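PDB 7JID: UDP-L-Rhamnose Synthase from Acanthamoeba polyphaga mimivirus, which probably makes UDP-L-rhamnose by NADPH-dependent epimerisation and reduction of a UDP-4-keto-6-deoxy sugar, and binds NADP and UDP-rhamnose. Local coordinates for residues A[247-250]-A[256-259]; A[59-64]-A[70-75]; A[174-179]-A[279-284]. All blocks are in the same frame, centred on the assembly; numbering follows the deposited sequence. Where two conformers were deposited one is given.

Contact 1: A[247-250]-A[256-259]. With AWU ([[(2~{R},3~{S},4~{R},5~{R})-5-[2,4-bis(oxidanylidene)pyrimidin-1-yl]-3,4-bis(oxidanyl)oxolan-2-yl]methoxy-oxidanyl-phosphoryl] [(2~{R},3~{R},4~{R},5~{R},6~{S})-6-methyl-3,4,5-tris(oxidanyl)oxan-2-yl] hydrogen phosphate), chain C.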
loop_
_atom_site.group_PDB
_atom_site.type_symbol
_atom_site.label_atom_id
_atom_site.label_comp_id
_atom_site.label_asym_id
_atom_site.label_seq_id
_atom_site.Cartn_x
_atom_site.Cartn_y
_atom_site.Cartn_z
ATOM N N GLU A 247 2.051 26.878 -9.410
ATOM C CA GLU A 247 3.534 26.761 -9.537
ATOM C C GLU A 247 4.216 27.466 -8.354
ATOM O O GLU A 247 5.156 26.892 -7.774
ATOM C CB GLU A 247 3.943 27.338 -10.898
ATOM C CG GLU A 247 3.406 26.566 -12.096
ATOM C CD GLU A 247 1.905 26.674 -12.410
ATOM O OE1 GLU A 247 1.285 27.776 -12.168
ATOM O OE2 GLU A 247 1.314 25.608 -12.814
ATOM N N GLN A 248 3.783 28.670 -7.989
ATOM C CA GLN A 248 4.294 29.372 -6.784
ATOM C C GLN A 248 4.067 28.497 -5.548
ATOM O O GLN A 248 4.973 28.397 -4.697
ATOM C CB GLN A 248 3.608 30.721 -6.604
ATOM C CG GLN A 248 4.228 31.822 -7.455
ATOM C CD GLN A 248 3.379 33.072 -7.391
ATOM O OE1 GLN A 248 2.204 33.050 -7.736
ATOM N NE2 GLN A 248 3.952 34.169 -6.892
ATOM N N GLN A 249 2.864 27.900 -5.436
ATOM C CA GLN A 249 2.544 27.063 -4.259
ATOM C C GLN A 249 3.445 25.815 -4.233
ATOM O O GLN A 249 3.897 25.477 -3.153
ATOM C CB GLN A 249 1.073 26.652 -4.321
ATOM C CG GLN A 249 0.643 25.836 -3.112
ATOM C CD GLN A 249 -0.768 25.299 -3.260
ATOM O OE1 GLN A 249 -1.061 24.449 -4.117
ATOM N NE2 GLN A 249 -1.664 25.885 -2.499
ATOM N N LEU A 250 3.621 25.146 -5.361
ATOM C CA LEU A 250 4.414 23.892 -5.449
ATOM C C LEU A 250 5.799 24.165 -4.863
ATOM O O LEU A 250 6.365 23.279 -4.235
ATOM C CB LEU A 250 4.476 23.410 -6.898
ATOM C CG LEU A 250 5.124 22.037 -7.095
ATOM C CD1 LEU A 250 4.320 20.960 -6.387
ATOM C CD2 LEU A 250 5.218 21.708 -8.571
ATOM N N ASP A 256 2.557 18.602 -4.012
ATOM C CA ASP A 256 1.432 19.258 -4.711
ATOM C C ASP A 256 0.105 18.923 -4.013
ATOM O O ASP A 256 0.111 18.286 -2.936
ATOM C CB ASP A 256 1.375 18.768 -6.153
ATOM C CG ASP A 256 0.724 19.704 -7.160
ATOM O OD1 ASP A 256 0.176 20.772 -6.753
ATOM O OD2 ASP A 256 0.770 19.373 -8.366
ATOM N N ARG A 257 -0.966 19.515 -4.529
ATOM C CA ARG A 257 -2.340 19.377 -3.965
ATOM C C ARG A 257 -3.295 18.988 -5.093
ATOM O O ARG A 257 -3.167 19.419 -6.260
ATOM C CB ARG A 257 -2.818 20.620 -3.217
ATOM C CG ARG A 257 -2.018 21.019 -1.986
ATOM C CD ARG A 257 -2.034 19.950 -0.936
ATOM N NE ARG A 257 -1.446 20.384 0.319
ATOM C CZ ARG A 257 -0.194 20.166 0.695
ATOM N NH1 ARG A 257 0.672 19.571 -0.103
ATOM N NH2 ARG A 257 0.166 20.545 1.911
ATOM N N SER A 258 -4.225 18.104 -4.750
ATOM C CA SER A 258 -5.282 17.613 -5.652
ATOM C C SER A 258 -6.309 18.739 -5.891
ATOM O O SER A 258 -6.739 19.394 -4.918
ATOM C CB SER A 258 -5.977 16.466 -5.002
ATOM O OG SER A 258 -7.108 16.047 -5.734
ATOM N N ASN A 259 -6.701 18.938 -7.136
ATOM C CA ASN A 259 -7.771 19.902 -7.504
ATOM C C ASN A 259 -8.704 19.198 -8.468
ATOM O O ASN A 259 -8.202 18.789 -9.538
ATOM C CB ASN A 259 -7.205 21.177 -8.143
ATOM C CG ASN A 259 -6.407 21.972 -7.148
ATOM O OD1 ASN A 259 -6.949 22.686 -6.334
ATOM N ND2 ASN A 259 -5.085 21.837 -7.205
HETATM P PA AWU C . -3.558 22.071 3.119
HETATM O O1A AWU C . -2.138 21.836 2.766
HETATM O O2A AWU C . -3.867 22.918 4.341
HETATM O O3A AWU C . -4.469 20.772 3.491
HETATM P PB AWU C . -4.210 19.213 3.020
HETATM O O1B AWU C . -3.987 19.018 1.500
HETATM O O2B AWU C . -3.202 18.582 4.006
HETATM O O3B AWU C . -5.689 18.677 3.311
HETATM C "C5'" AWU C . -6.864 15.265 3.657
HETATM O "O5'" AWU C . -6.483 16.598 3.941
HETATM C "C4'" AWU C . -8.156 15.265 2.857
HETATM O "O4'" AWU C . -8.496 13.939 2.393
HETATM C "C3'" AWU C . -7.982 16.150 1.666
HETATM O "O3'" AWU C . -9.251 16.371 1.109
HETATM C "C2'" AWU C . -7.454 17.536 2.020
HETATM C "C1'" AWU C . -6.292 17.472 2.909
HETATM N N1 AWU C . -3.180 26.426 0.318
HETATM C C2 AWU C . -3.016 27.758 -0.023
HETATM O O2 AWU C . -3.904 28.349 -0.671
HETATM N N3 AWU C . -1.934 28.431 0.482
HETATM C C4 AWU C . -0.951 27.796 1.175
HETATM O O4 AWU C . 0.017 28.509 1.633
HETATM C C5 AWU C . -1.128 26.460 1.535
HETATM C C6 AWU C . -2.199 25.743 1.011
HETATM C C1C AWU C . -4.352 25.657 -0.189
HETATM C C2C AWU C . -4.058 24.306 -0.842
HETATM C C3C AWU C . -5.375 23.534 -0.572
HETATM C C4C AWU C . -5.791 24.115 0.741
HETATM C C5C AWU C . -5.619 23.205 1.939
HETATM C "C6'" AWU C . -7.022 14.610 5.028
HETATM O "O2'" AWU C . -8.442 18.187 2.791
HETATM O O2C AWU C . -3.848 24.506 -2.217
HETATM O O3C AWU C . -6.374 23.898 -1.507
HETATM O O4C AWU C . -4.992 25.261 1.006
HETATM O O5C AWU C . -4.264 22.702 1.876
HETATM O O HOH W 1 -3.607 23.361 -5.204
#
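Gln-249 and Arg-257 share no hydrogen bond and touch only loosely, OE1 to CG at 4.1 Å, yet both grip the same UDP-rhamnose; the polar link between helix 246-252 and the loop that follows it runs through ligand and water. Extended from the helix (chi1 -177°, chi2 -173°), Gln-249 brings its amide to the ribose: NE2 donates to O2C, the 2'-hydroxyl oxygen, over a short 2.6 Å, while OE1 accepts from a water at 3.0 Å. That water in turn accepts from Asn-259 ND2 and is hydrogen-bonded to O2C, which ties the ribose to both segments. Arg-257 crosses the glutamine at about a right angle and bends at chi2 (-61°), which turns its guanidinium toward the diphosphate. Two N-H groups converge on one oxygen, NE to O1A at 2.9 Å and NH2 to O1A at 2.8 Å, with PA in the guanidinium plane. Such a grip on ribose and diphosphate fits the nucleotide-sugar site of an RmlD-type extended short-chain dehydrogenase, where segments late in the chain complete the pocket beside the Rossmann sheet. The third nitrogen, NH1, donates at 3.2 Å to Asp-256 O from above the carbonyl plane and has a second partner beyond this contact, which helps fix the rotation of the guanidinium. Leu-250 makes the apolar part of the contact nearer solvent, its CD1 against CB of Asp-256 at 3.7 Å. OD1 of Asp-256 accepts from the backbone N of Arg-257 at 2.8 Å, met from above the carboxylate plane, and forms a salt bridge with Arg-246.

Contact 2: A[59-64]-A[70-75]. With NAP (NADP nicotinamide-adenine-dinucleotide phosphate), chain D.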
loop_
_atom_site.group_PDB
_atom_site.type_symbol
_atom_site.label_atom_id
_atom_site.label_comp_id
_atom_site.label_asym_id
_atom_site.label_seq_id
_atom_site.Cartn_x
_atom_site.Cartn_y
_atom_site.Cartn_z
ATOM N N ILE A 59 -9.857 7.102 10.500
ATOM C CA ILE A 59 -8.411 7.040 10.814
ATOM C C ILE A 59 -7.634 7.527 9.593
ATOM O O ILE A 59 -8.077 7.376 8.436
ATOM C CB ILE A 59 -7.916 5.657 11.257
ATOM C CG1 ILE A 59 -7.929 4.664 10.092
ATOM C CG2 ILE A 59 -8.710 5.179 12.472
ATOM C CD1 ILE A 59 -7.413 3.283 10.415
ATOM N N GLY A 60 -6.408 7.927 9.881
ATOM C CA GLY A 60 -5.394 8.200 8.851
ATOM C C GLY A 60 -4.275 9.036 9.407
ATOM O O GLY A 60 -4.334 9.441 10.583
ATOM N N ARG A 61 -3.294 9.293 8.568
ATOM C CA ARG A 61 -2.097 10.053 8.972
ATOM C C ARG A 61 -1.963 11.202 7.991
ATOM O O ARG A 61 -1.704 10.943 6.824
ATOM C CB ARG A 61 -0.876 9.138 9.064
ATOM C CG ARG A 61 0.335 9.807 9.697
ATOM C CD ARG A 61 0.203 10.074 11.186
ATOM N NE ARG A 61 -0.459 8.975 11.864
ATOM C CZ ARG A 61 -1.033 9.024 13.053
ATOM N NH1 ARG A 61 -1.670 7.964 13.530
ATOM N NH2 ARG A 61 -1.005 10.141 13.769
ATOM N N THR A 62 -2.276 12.409 8.449
ATOM C CA THR A 62 -2.539 13.565 7.544
ATOM C C THR A 62 -1.841 14.835 8.016
ATOM O O THR A 62 -2.016 15.871 7.336
ATOM C CB THR A 62 -4.028 13.835 7.395
ATOM O OG1 THR A 62 -4.565 14.210 8.676
ATOM C CG2 THR A 62 -4.729 12.649 6.760
ATOM N N HIS A 63 -1.104 14.724 9.106
ATOM C CA HIS A 63 -0.372 15.841 9.770
ATOM C C HIS A 63 0.415 15.220 10.901
ATOM O O HIS A 63 0.081 14.090 11.345
ATOM C CB HIS A 63 -1.326 16.914 10.335
ATOM C CG HIS A 63 -2.277 16.377 11.346
ATOM N ND1 HIS A 63 -2.080 16.521 12.719
ATOM C CD2 HIS A 63 -3.413 15.670 11.198
ATOM C CE1 HIS A 63 -3.065 15.920 13.357
ATOM N NE2 HIS A 63 -3.884 15.361 12.449
ATOM N N GLY A 64 1.292 16.003 11.488
ATOM C CA GLY A 64 2.070 15.517 12.633
ATOM C C GLY A 64 3.059 16.583 13.045
ATOM O O GLY A 64 2.945 17.728 12.606
ATOM N N ILE A 70 -0.625 17.334 4.993
ATOM C CA ILE A 70 -0.113 16.077 4.411
ATOM C C ILE A 70 1.338 16.231 4.010
ATOM O O ILE A 70 1.967 15.207 3.718
ATOM C CB ILE A 70 -0.977 15.613 3.229
ATOM C CG1 ILE A 70 -0.996 16.652 2.093
ATOM C CG2 ILE A 70 -2.357 15.240 3.746
ATOM C CD1 ILE A 70 -1.393 16.094 0.740
ATOM N N ASP A 71 1.911 17.438 4.078
ATOM C CA ASP A 71 3.356 17.571 3.817
ATOM C C ASP A 71 4.153 16.702 4.804
ATOM O O ASP A 71 5.298 16.322 4.511
ATOM C CB ASP A 71 3.763 19.040 3.929
ATOM C CG ASP A 71 3.547 19.800 2.643
ATOM O OD1 ASP A 71 2.968 19.210 1.726
ATOM O OD2 ASP A 71 4.114 20.925 2.532
ATOM N N TYR A 72 3.562 16.403 5.952
ATOM C CA TYR A 72 4.163 15.626 7.059
ATOM C C TYR A 72 4.682 14.322 6.448
ATOM O O TYR A 72 5.749 13.825 6.836
ATOM C CB TYR A 72 3.126 15.377 8.149
ATOM C CG TYR A 72 3.532 14.331 9.152
ATOM C CD1 TYR A 72 3.014 13.044 9.121
ATOM C CD2 TYR A 72 4.443 14.651 10.132
ATOM C CE1 TYR A 72 3.430 12.073 10.019
ATOM C CE2 TYR A 72 4.849 13.702 11.052
ATOM C CZ TYR A 72 4.324 12.424 11.022
ATOM O OH TYR A 72 4.782 11.506 11.938
ATOM N N LEU A 73 3.915 13.705 5.525
ATOM C CA LEU A 73 4.246 12.353 5.002
ATOM C C LEU A 73 5.396 12.364 4.005
ATOM O O LEU A 73 5.831 11.279 3.645
ATOM C CB LEU A 73 3.022 11.704 4.341
ATOM C CG LEU A 73 1.809 11.587 5.255
ATOM C CD1 LEU A 73 0.558 11.290 4.447
ATOM C CD2 LEU A 73 2.071 10.522 6.297
ATOM N N GLU A 74 5.896 13.535 3.583
ATOM C CA GLU A 74 6.970 13.581 2.556
ATOM C C GLU A 74 8.357 13.404 3.203
ATOM O O GLU A 74 9.308 13.125 2.458
ATOM C CB GLU A 74 6.863 14.875 1.753
ATOM C CG GLU A 74 5.502 15.068 1.096
ATOM C CD GLU A 74 5.115 13.970 0.119
ATOM O OE1 GLU A 74 6.010 13.166 -0.255
ATOM O OE2 GLU A 74 3.921 13.902 -0.280
ATOM N N GLN A 75 8.439 13.506 4.524
ATOM C CA GLN A 75 9.715 13.385 5.283
ATOM C C GLN A 75 10.248 11.947 5.224
ATOM O O GLN A 75 9.448 10.976 5.320
ATOM C CB GLN A 75 9.526 13.714 6.754
ATOM C CG GLN A 75 8.833 15.023 7.039
ATOM C CD GLN A 75 8.725 15.186 8.523
ATOM O OE1 GLN A 75 9.708 15.547 9.187
ATOM N NE2 GLN A 75 7.559 14.866 9.074
HETATM P PA NAP D . -7.386 13.407 12.793
HETATM O O1A NAP D . -7.975 14.453 13.711
HETATM O O2A NAP D . -5.896 13.298 12.684
HETATM O O5B NAP D . -8.039 12.062 13.315
HETATM C C5B NAP D . -7.495 10.798 12.934
HETATM C C4B NAP D . -7.616 9.725 14.005
HETATM O O4B NAP D . -7.214 8.454 13.512
HETATM C C3B NAP D . -6.718 10.096 15.178
HETATM O O3B NAP D . -7.594 9.971 16.323
HETATM C C2B NAP D . -5.653 9.007 15.133
HETATM O O2B NAP D . -5.355 8.615 16.439
HETATM C C1B NAP D . -6.345 7.835 14.440
HETATM N N9A NAP D . -5.524 6.824 13.801
HETATM C C8A NAP D . -4.634 7.005 12.836
HETATM N N7A NAP D . -4.103 5.839 12.461
HETATM C C5A NAP D . -4.664 4.889 13.220
HETATM C C6A NAP D . -4.498 3.492 13.326
HETATM N N6A NAP D . -3.634 2.890 12.543
HETATM N N1A NAP D . -5.262 2.848 14.276
HETATM C C2A NAP D . -6.136 3.532 15.027
HETATM N N3A NAP D . -6.350 4.857 15.007
HETATM C C4A NAP D . -5.621 5.543 14.086
HETATM O O3 NAP D . -7.885 13.472 11.263
HETATM P PN NAP D . -9.399 13.731 10.734
HETATM O O1N NAP D . -9.176 14.961 9.870
HETATM O O2N NAP D . -10.476 13.555 11.721
HETATM O O5D NAP D . -9.492 12.579 9.651
HETATM C C5D NAP D . -10.039 11.271 9.736
HETATM C C4D NAP D . -9.450 10.436 8.561
HETATM O O4D NAP D . -10.514 10.003 7.775
HETATM C C3D NAP D . -8.608 11.342 7.688
HETATM O O3D NAP D . -7.818 10.596 6.687
HETATM C C2D NAP D . -9.829 12.168 7.219
HETATM O O2D NAP D . -9.701 13.015 6.069
HETATM C C1D NAP D . -10.871 11.115 6.947
HETATM P P2B NAP D . -3.877 8.712 17.009
HETATM O O1X NAP D . -3.588 10.107 17.361
HETATM O O2X NAP D . -4.128 7.871 18.274
HETATM O O3X NAP D . -2.815 8.117 16.077
#
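Gly-64 lies over one face of the Tyr-72 ring, its CA 3.8 Å from the ring centroid in a CH-pi contact 23° off the normal. The carbonyl carbon of His-63 sits over the same face, and Arg-61 CG comes in obliquely to CE1 of Tyr-72 at 3.8 Å. CD1 of Leu-73 touches Arg-61 O at 3.3 Å and its CD2 meets the arginine CG. Thr-62 O and Ile-70 N are close but badly angled for a bond; Ile-70 N donates instead to O2B of the UDP-rhamnose. Against this backing residues 59-64 reach the cofactor. Arg-61 curls at chi2 and chi3 (70° and 39°), and NH1 makes a nearly straight 2.8 Å bond to O3X of the NADP 2'-phosphate, an oxygen in the guanidinium plane; NE pairs with Asp-85. His-63 donates from NE2 to O2A of the diphosphate at 2.9 Å, in the ring plane. Further out, the hydroxyl of Tyr-72 bonds to Glu-81, while Leu-73 packs on Asn-82 and Asn-86 of helix 79-99 and on Tyr-139 of helix 138-150. The 3-10 segment 70-74 is held by Leu-73 N to Ile-70 O and Glu-74 N to Asp-71 O; Gln-75 NE2 adds a bond to Tyr-72 O, in the carbonyl plane, at 3.1 Å. This is the loop after strand 54-57 of a parallel Rossmann sheet, laid along the adenosine and diphosphate of the bound dinucleotide.

Contact 3: A[174-179]-A[279-284]. With AWU ([[(2~{R},3~{S},4~{R},5~{R})-5-[2,4-bis(oxidanylidene)pyrimidin-1-yl]-3,4-bis(oxidanyl)oxolan-2-yl]methoxy-oxidanyl-phosphoryl] [(2~{R},3~{R},4~{R},5~{R},6~{S})-6-methyl-3,4,5-tris(oxidanyl)oxan-2-yl] hydrogen phosphate), chain C.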
loop_
_atom_site.group_PDB
_atom_site.type_symbol
_atom_site.label_atom_id
_atom_site.label_comp_id
_atom_site.label_asym_id
_atom_site.label_seq_id
_atom_site.Cartn_x
_atom_site.Cartn_y
_atom_site.Cartn_z
ATOM N N SER A 174 -10.072 22.298 9.766
ATOM C CA SER A 174 -11.162 22.804 8.900
ATOM C C SER A 174 -10.596 23.656 7.760
ATOM O O SER A 174 -9.771 24.543 7.985
ATOM C CB SER A 174 -12.188 23.569 9.662
ATOM O OG SER A 174 -13.153 24.114 8.789
ATOM N N PHE A 175 -11.015 23.377 6.533
ATOM C CA PHE A 175 -10.460 24.050 5.327
ATOM C C PHE A 175 -10.550 25.573 5.484
ATOM O O PHE A 175 -9.598 26.256 5.111
ATOM C CB PHE A 175 -11.209 23.553 4.089
ATOM C CG PHE A 175 -10.801 24.174 2.788
ATOM C CD1 PHE A 175 -9.811 23.581 2.017
ATOM C CD2 PHE A 175 -11.452 25.310 2.324
ATOM C CE1 PHE A 175 -9.496 24.135 0.786
ATOM C CE2 PHE A 175 -11.086 25.895 1.110
ATOM C CZ PHE A 175 -10.114 25.295 0.356
ATOM N N ILE A 176 -11.677 26.115 5.940
ATOM C CA ILE A 176 -11.868 27.586 6.052
ATOM C C ILE A 176 -10.885 28.118 7.096
ATOM O O ILE A 176 -10.198 29.131 6.793
ATOM C CB ILE A 176 -13.318 27.956 6.370
ATOM C CG1 ILE A 176 -14.234 27.575 5.205
ATOM C CG2 ILE A 176 -13.420 29.424 6.746
ATOM C CD1 ILE A 176 -15.670 28.041 5.339
ATOM N N THR A 177 -10.764 27.465 8.251
ATOM C CA THR A 177 -9.766 27.912 9.275
ATOM C C THR A 177 -8.385 27.976 8.621
ATOM O O THR A 177 -7.615 28.972 8.827
ATOM C CB THR A 177 -9.742 26.998 10.503
ATOM O OG1 THR A 177 -11.105 26.828 10.887
ATOM C CG2 THR A 177 -8.923 27.594 11.630
ATOM N N LYS A 178 -8.030 26.925 7.906
ATOM C CA LYS A 178 -6.695 26.850 7.279
ATOM C C LYS A 178 -6.534 28.010 6.302
ATOM O O LYS A 178 -5.508 28.722 6.427
ATOM C CB LYS A 178 -6.476 25.462 6.653
ATOM C CG LYS A 178 -6.259 24.412 7.735
ATOM C CD LYS A 178 -5.634 23.136 7.300
ATOM C CE LYS A 178 -6.547 22.386 6.383
ATOM N NZ LYS A 178 -5.870 21.180 5.852
ATOM N N ILE A 179 -7.473 28.238 5.376
ATOM C CA ILE A 179 -7.181 29.230 4.302
ATOM C C ILE A 179 -7.189 30.642 4.901
ATOM O O ILE A 179 -6.412 31.468 4.396
ATOM C CB ILE A 179 -8.065 29.064 3.054
ATOM C CG1 ILE A 179 -9.539 29.385 3.312
ATOM C CG2 ILE A 179 -7.825 27.687 2.468
ATOM C CD1 ILE A 179 -10.353 29.568 2.051
ATOM N N THR A 279 -24.373 27.525 -1.896
ATOM C CA THR A 279 -25.502 27.659 -0.937
ATOM C C THR A 279 -25.018 27.188 0.434
ATOM O O THR A 279 -25.216 27.933 1.420
ATOM C CB THR A 279 -26.744 26.899 -1.387
ATOM O OG1 THR A 279 -27.150 27.342 -2.687
ATOM C CG2 THR A 279 -27.881 27.060 -0.407
ATOM N N GLY A 280 -24.338 26.037 0.499
ATOM C CA GLY A 280 -23.885 25.490 1.778
ATOM C C GLY A 280 -22.845 26.365 2.425
ATOM O O GLY A 280 -22.914 26.578 3.646
ATOM N N ILE A 281 -21.868 26.895 1.684
ATOM C CA ILE A 281 -20.802 27.776 2.244
ATOM C C ILE A 281 -21.458 29.076 2.710
ATOM O O ILE A 281 -21.051 29.581 3.775
ATOM C CB ILE A 281 -19.703 28.083 1.204
ATOM C CG1 ILE A 281 -18.886 26.840 0.865
ATOM C CG2 ILE A 281 -18.793 29.212 1.684
ATOM C CD1 ILE A 281 -18.070 26.318 1.992
ATOM N N ARG A 282 -22.355 29.652 1.921
ATOM C CA ARG A 282 -23.058 30.884 2.361
ATOM C C ARG A 282 -23.653 30.635 3.747
ATOM O O ARG A 282 -23.481 31.499 4.645
ATOM C CB ARG A 282 -24.183 31.265 1.399
ATOM C CG ARG A 282 -24.955 32.502 1.840
ATOM C CD ARG A 282 -25.857 33.024 0.745
ATOM N NE ARG A 282 -25.173 33.086 -0.543
ATOM C CZ ARG A 282 -25.366 32.267 -1.568
ATOM N NH1 ARG A 282 -24.679 32.449 -2.677
ATOM N NH2 ARG A 282 -26.251 31.293 -1.496
ATOM N N GLU A 283 -24.308 29.494 3.906
ATOM C CA GLU A 283 -24.950 29.112 5.193
ATOM C C GLU A 283 -23.859 29.048 6.255
ATOM O O GLU A 283 -24.010 29.724 7.313
ATOM C CB GLU A 283 -25.807 27.851 5.057
ATOM C CG GLU A 283 -26.358 27.367 6.400
ATOM C CD GLU A 283 -27.337 26.199 6.368
ATOM O OE1 GLU A 283 -27.889 25.899 5.292
ATOM O OE2 GLU A 283 -27.543 25.574 7.435
ATOM N N VAL A 284 -22.777 28.295 6.018
ATOM C CA VAL A 284 -21.666 28.110 6.995
ATOM C C VAL A 284 -21.103 29.459 7.407
ATOM O O VAL A 284 -20.935 29.688 8.631
ATOM C CB VAL A 284 -20.572 27.182 6.411
ATOM C CG1 VAL A 284 -19.237 27.220 7.152
ATOM C CG2 VAL A 284 -21.096 25.764 6.359
HETATM P PA AWU C . -3.558 22.071 3.119
HETATM O O1A AWU C . -2.138 21.836 2.766
HETATM O O2A AWU C . -3.867 22.918 4.341
HETATM O O3A AWU C . -4.469 20.772 3.491
HETATM P PB AWU C . -4.210 19.213 3.020
HETATM O O1B AWU C . -3.987 19.018 1.500
HETATM O O2B AWU C . -3.202 18.582 4.006
HETATM O O3B AWU C . -5.689 18.677 3.311
HETATM C "C5'" AWU C . -6.864 15.265 3.657
HETATM O "O5'" AWU C . -6.483 16.598 3.941
HETATM C "C4'" AWU C . -8.156 15.265 2.857
HETATM O "O4'" AWU C . -8.496 13.939 2.393
HETATM C "C3'" AWU C . -7.982 16.150 1.666
HETATM O "O3'" AWU C . -9.251 16.371 1.109
HETATM C "C2'" AWU C . -7.454 17.536 2.020
HETATM C "C1'" AWU C . -6.292 17.472 2.909
HETATM N N1 AWU C . -3.180 26.426 0.318
HETATM C C2 AWU C . -3.016 27.758 -0.023
HETATM O O2 AWU C . -3.904 28.349 -0.671
HETATM N N3 AWU C . -1.934 28.431 0.482
HETATM C C4 AWU C . -0.951 27.796 1.175
HETATM O O4 AWU C . 0.017 28.509 1.633
HETATM C C5 AWU C . -1.128 26.460 1.535
HETATM C C6 AWU C . -2.199 25.743 1.011
HETATM C C1C AWU C . -4.352 25.657 -0.189
HETATM C C2C AWU C . -4.058 24.306 -0.842
HETATM C C3C AWU C . -5.375 23.534 -0.572
HETATM C C4C AWU C . -5.791 24.115 0.741
HETATM C C5C AWU C . -5.619 23.205 1.939
HETATM C "C6'" AWU C . -7.022 14.610 5.028
HETATM O "O2'" AWU C . -8.442 18.187 2.791
HETATM O O2C AWU C . -3.848 24.506 -2.217
HETATM O O3C AWU C . -6.374 23.898 -1.507
HETATM O O4C AWU C . -4.992 25.261 1.006
HETATM O O5C AWU C . -4.264 22.702 1.876
#
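Ile-176 reaches from helix 175-181 to Val-284 and Ile-281 of helix 277-287, an apolar helix-helix contact that joins a ligand-binding helix to the last helix of the chain in a fold consistent with an RmlD-type extended short-chain dehydrogenase built on a Rossmann sheet. The contact rests on a single methyl: CD1 of Ile-176 meets CG1 of Val-284 at 4.1 Å and CD1 of Ile-281 at 4.5 Å. CG1 of Ile-176 stands anti to the carbonyl carbon (chi1 -66°) and chi2 is extended, which stretches the branch toward the other helix. The backbones remain well separated, the nearest CA atoms, those of Ile-176 and Ile-281, being 9.7 Å apart, and helix 224-234 shares in the core: Ile-227 and Ile-231 pack on Ile-176, and Leu-230 on Ile-281. All three touching residues are buried. The far side of helix 277-287 is different in character. Thr-279 and Arg-282 are exposed, Glu-283 pairs with Lys-287 one turn on, and none of the three touches residues 174-179. Another flank of helix 175-181 meets the UDP-rhamnose. Phe-175, against His-224 with ring planes at about 55°, brings CE1 to C4C of the ribose at 3.7 Å, and CG2 of Ile-179 lies over one face of the same phenyl ring. Ser-174 occupies the N-cap, its O accepting from Lys-178 N at 3.0 Å and its OG from Thr-167 N. From that first turn the Lys-178 chain, bent at chi3, runs to the diphosphate, where NZ donates to the bridging oxygen O3A at 2.8 Å and to O2A at 3.1 Å.

In the fold
Contacts 1 and 3 bind the same UDP-rhamnose without touching each other: their nearest atoms are about 7 Å apart and their centres about 20 Å. Arg-257 and Lys-178 approach its alpha phosphate from well-separated directions and take different oxygens. Contact 2 sits at the junction of the two ligands, holding NADP with residues 59-64 and touching the sugar nucleotide through Ile-70. It meets contact 1 directly, with Arg-257 NH1 3.0 Å from Asp-71 OD1 in a salt bridge and Arg-257 CZ 3.9 Å from Ile-70 CG1, although their centres lie about 16 Å apart. Contacts 2 and 3, centres about 22 Å apart, do not touch.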